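Side-chain contact in AvrRxo1-ORF2 (Xanthomonas oryzae pv. oryzicola, PDB 4Z8T), which probably acts as the chaperone-like binding partner of the type III effector AvrRxo1-ORF1, with which it forms a complex: residues B[13-16]-B[17-20]. Residues are numbered along the deposited sequence; the frame is centred on the assembly and turned at random.
Sequences HKKL and KERN
Lys17 CG lies over one face of the His13 imidazole, 4.2 Å above the plane and offset toward the rim. Lys17 CD comes obliquely to the ring, 3.7 Å from His13 NE2. A bend at chi3 (64°) turns the chain beyond CD, and NZ ends in a salt bridge with Asp229 of the chain of AvrRxo1-ORF1. The same Asp229 is hydrogen-bonded to His13 NE2, while Tyr270 of that chain bonds His13 ND1 and its Phe262 meets the His13 ring edge-to-face. The ring is thus gripped at both nitrogens. The amide of Asn20 lies across Leu16, with ND2 3.8 Å from Leu16 CD1.

His13 and Lys17, like Leu16 and Asn20, are i, i+4 neighbours on the long helix 6-38; Lys15 and Glu18 are i, i+3. Backbone i+4 to i hydrogen bonds join Lys17 N to His13 O and Asn20 N to Leu16 O, each 2.9 Å. Around this segment, His13, Leu16, Lys17 and Asn20 meet a chain of AvrRxo1-ORF1, Lys15 and Glu18 meet a second copy of this protein, and Arg19 reaches both.

Lys15 and Glu18 lie side by side and point the same way. Their salt bridge is long, 3.7 Å from Lys15 NZ to Glu18 OE1. Lys15 reaches it through a bend at chi2 (-55°). Arg19 CD touches Leu16 CD1 at 4.0 Å. Its extended chain carries the guanidinium onward to Asp27 of the second subunit, in a salt bridge through NH1.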
loop_
_atom_site.group_PDB
_atom_site.type_symbol
_atom_site.label_atom_id
_atom_site.label_comp_id
_atom_site.label_asym_id
_atom_site.label_seq_id
_atom_site.Cartn_x
_atom_site.Cartn_y
_atom_site.Cartn_z
ATOM N N HIS B 13 -19.099 0.214 -4.492
ATOM C CA HIS B 13 -18.616 -0.696 -5.527
ATOM C C HIS B 13 -18.280 0.082 -6.810
ATOM O O HIS B 13 -17.233 -0.121 -7.424
ATOM C CB HIS B 13 -19.707 -1.756 -5.759
ATOM C CG HIS B 13 -19.378 -2.775 -6.804
ATOM N ND1 HIS B 13 -18.600 -3.882 -6.550
ATOM C CD2 HIS B 13 -19.784 -2.882 -8.093
ATOM C CE1 HIS B 13 -18.501 -4.606 -7.656
ATOM N NE2 HIS B 13 -19.213 -4.027 -8.599
ATOM N N LYS B 14 -19.173 0.980 -7.215
ATOM C CA LYS B 14 -18.939 1.755 -8.432
ATOM C C LYS B 14 -17.649 2.585 -8.329
ATOM O O LYS B 14 -16.806 2.577 -9.239
ATOM C CB LYS B 14 -20.136 2.681 -8.682
ATOM C CG LYS B 14 -20.056 3.456 -9.981
ATOM C CD LYS B 14 -21.322 4.283 -10.133
ATOM C CE LYS B 14 -21.328 5.060 -11.430
ATOM N NZ LYS B 14 -22.504 5.987 -11.463
ATOM N N LYS B 15 -17.492 3.284 -7.214
ATOM C CA LYS B 15 -16.346 4.166 -7.025
ATOM C C LYS B 15 -15.063 3.357 -6.882
ATOM O O LYS B 15 -14.004 3.756 -7.378
ATOM C CB LYS B 15 -16.559 5.064 -5.802
ATOM C CG LYS B 15 -17.652 6.105 -5.994
ATOM C CD LYS B 15 -17.362 6.932 -7.249
ATOM C CE LYS B 15 -18.323 8.114 -7.375
ATOM N NZ LYS B 15 -18.040 8.878 -8.632
ATOM N N LEU B 16 -15.151 2.216 -6.202
ATOM C CA LEU B 16 -13.993 1.347 -6.070
ATOM C C LEU B 16 -13.565 0.776 -7.428
ATOM O O LEU B 16 -12.376 0.647 -7.700
ATOM C CB LEU B 16 -14.268 0.219 -5.059
ATOM C CG LEU B 16 -13.121 -0.740 -4.772
ATOM C CD1 LEU B 16 -11.840 -0.019 -4.303
ATOM C CD2 LEU B 16 -13.596 -1.723 -3.712
ATOM N N LYS B 17 -14.531 0.434 -8.281
ATOM C CA LYS B 17 -14.215 0.012 -9.642
ATOM C C LYS B 17 -13.457 1.103 -10.399
ATOM O O LYS B 17 -12.502 0.816 -11.120
ATOM C CB LYS B 17 -15.484 -0.336 -10.411
ATOM C CG LYS B 17 -15.981 -1.746 -10.192
ATOM C CD LYS B 17 -17.256 -2.009 -10.992
ATOM C CE LYS B 17 -16.990 -1.925 -12.482
ATOM N NZ LYS B 17 -18.206 -2.264 -13.283
ATOM N N GLU B 18 -13.892 2.350 -10.244
ATOM C CA GLU B 18 -13.191 3.459 -10.896
ATOM C C GLU B 18 -11.764 3.599 -10.400
ATOM O O GLU B 18 -10.842 3.792 -11.190
ATOM C CB GLU B 18 -13.937 4.775 -10.680
ATOM C CG GLU B 18 -15.310 4.799 -11.286
ATOM C CD GLU B 18 -16.000 6.139 -11.096
ATOM O OE1 GLU B 18 -15.368 7.066 -10.539
ATOM O OE2 GLU B 18 -17.176 6.260 -11.505
ATOM N N ARG B 19 -11.594 3.524 -9.084
ATOM C CA ARG B 19 -10.278 3.605 -8.470
ATOM C C ARG B 19 -9.368 2.521 -9.015
ATOM O O ARG B 19 -8.242 2.793 -9.426
ATOM C CB ARG B 19 -10.400 3.448 -6.952
ATOM C CG ARG B 19 -9.070 3.469 -6.190
ATOM C CD ARG B 19 -9.277 2.976 -4.763
ATOM N NE ARG B 19 -8.080 3.094 -3.933
ATOM C CZ ARG B 19 -7.739 4.191 -3.259
ATOM N NH1 ARG B 19 -8.501 5.273 -3.307
ATOM N NH2 ARG B 19 -6.637 4.208 -2.531
ATOM N N ASN B 20 -9.851 1.279 -9.014
ATOM C CA ASN B 20 -8.997 0.167 -9.411
ATOM C C ASN B 20 -8.694 0.186 -10.904
ATOM O O ASN B 20 -7.638 -0.254 -11.335
ATOM C CB ASN B 20 -9.631 -1.174 -8.996
ATOM C CG ASN B 20 -9.598 -1.389 -7.497
ATOM O OD1 ASN B 20 -8.829 -0.737 -6.770
ATOM N ND2 ASN B 20 -10.429 -2.316 -7.018
#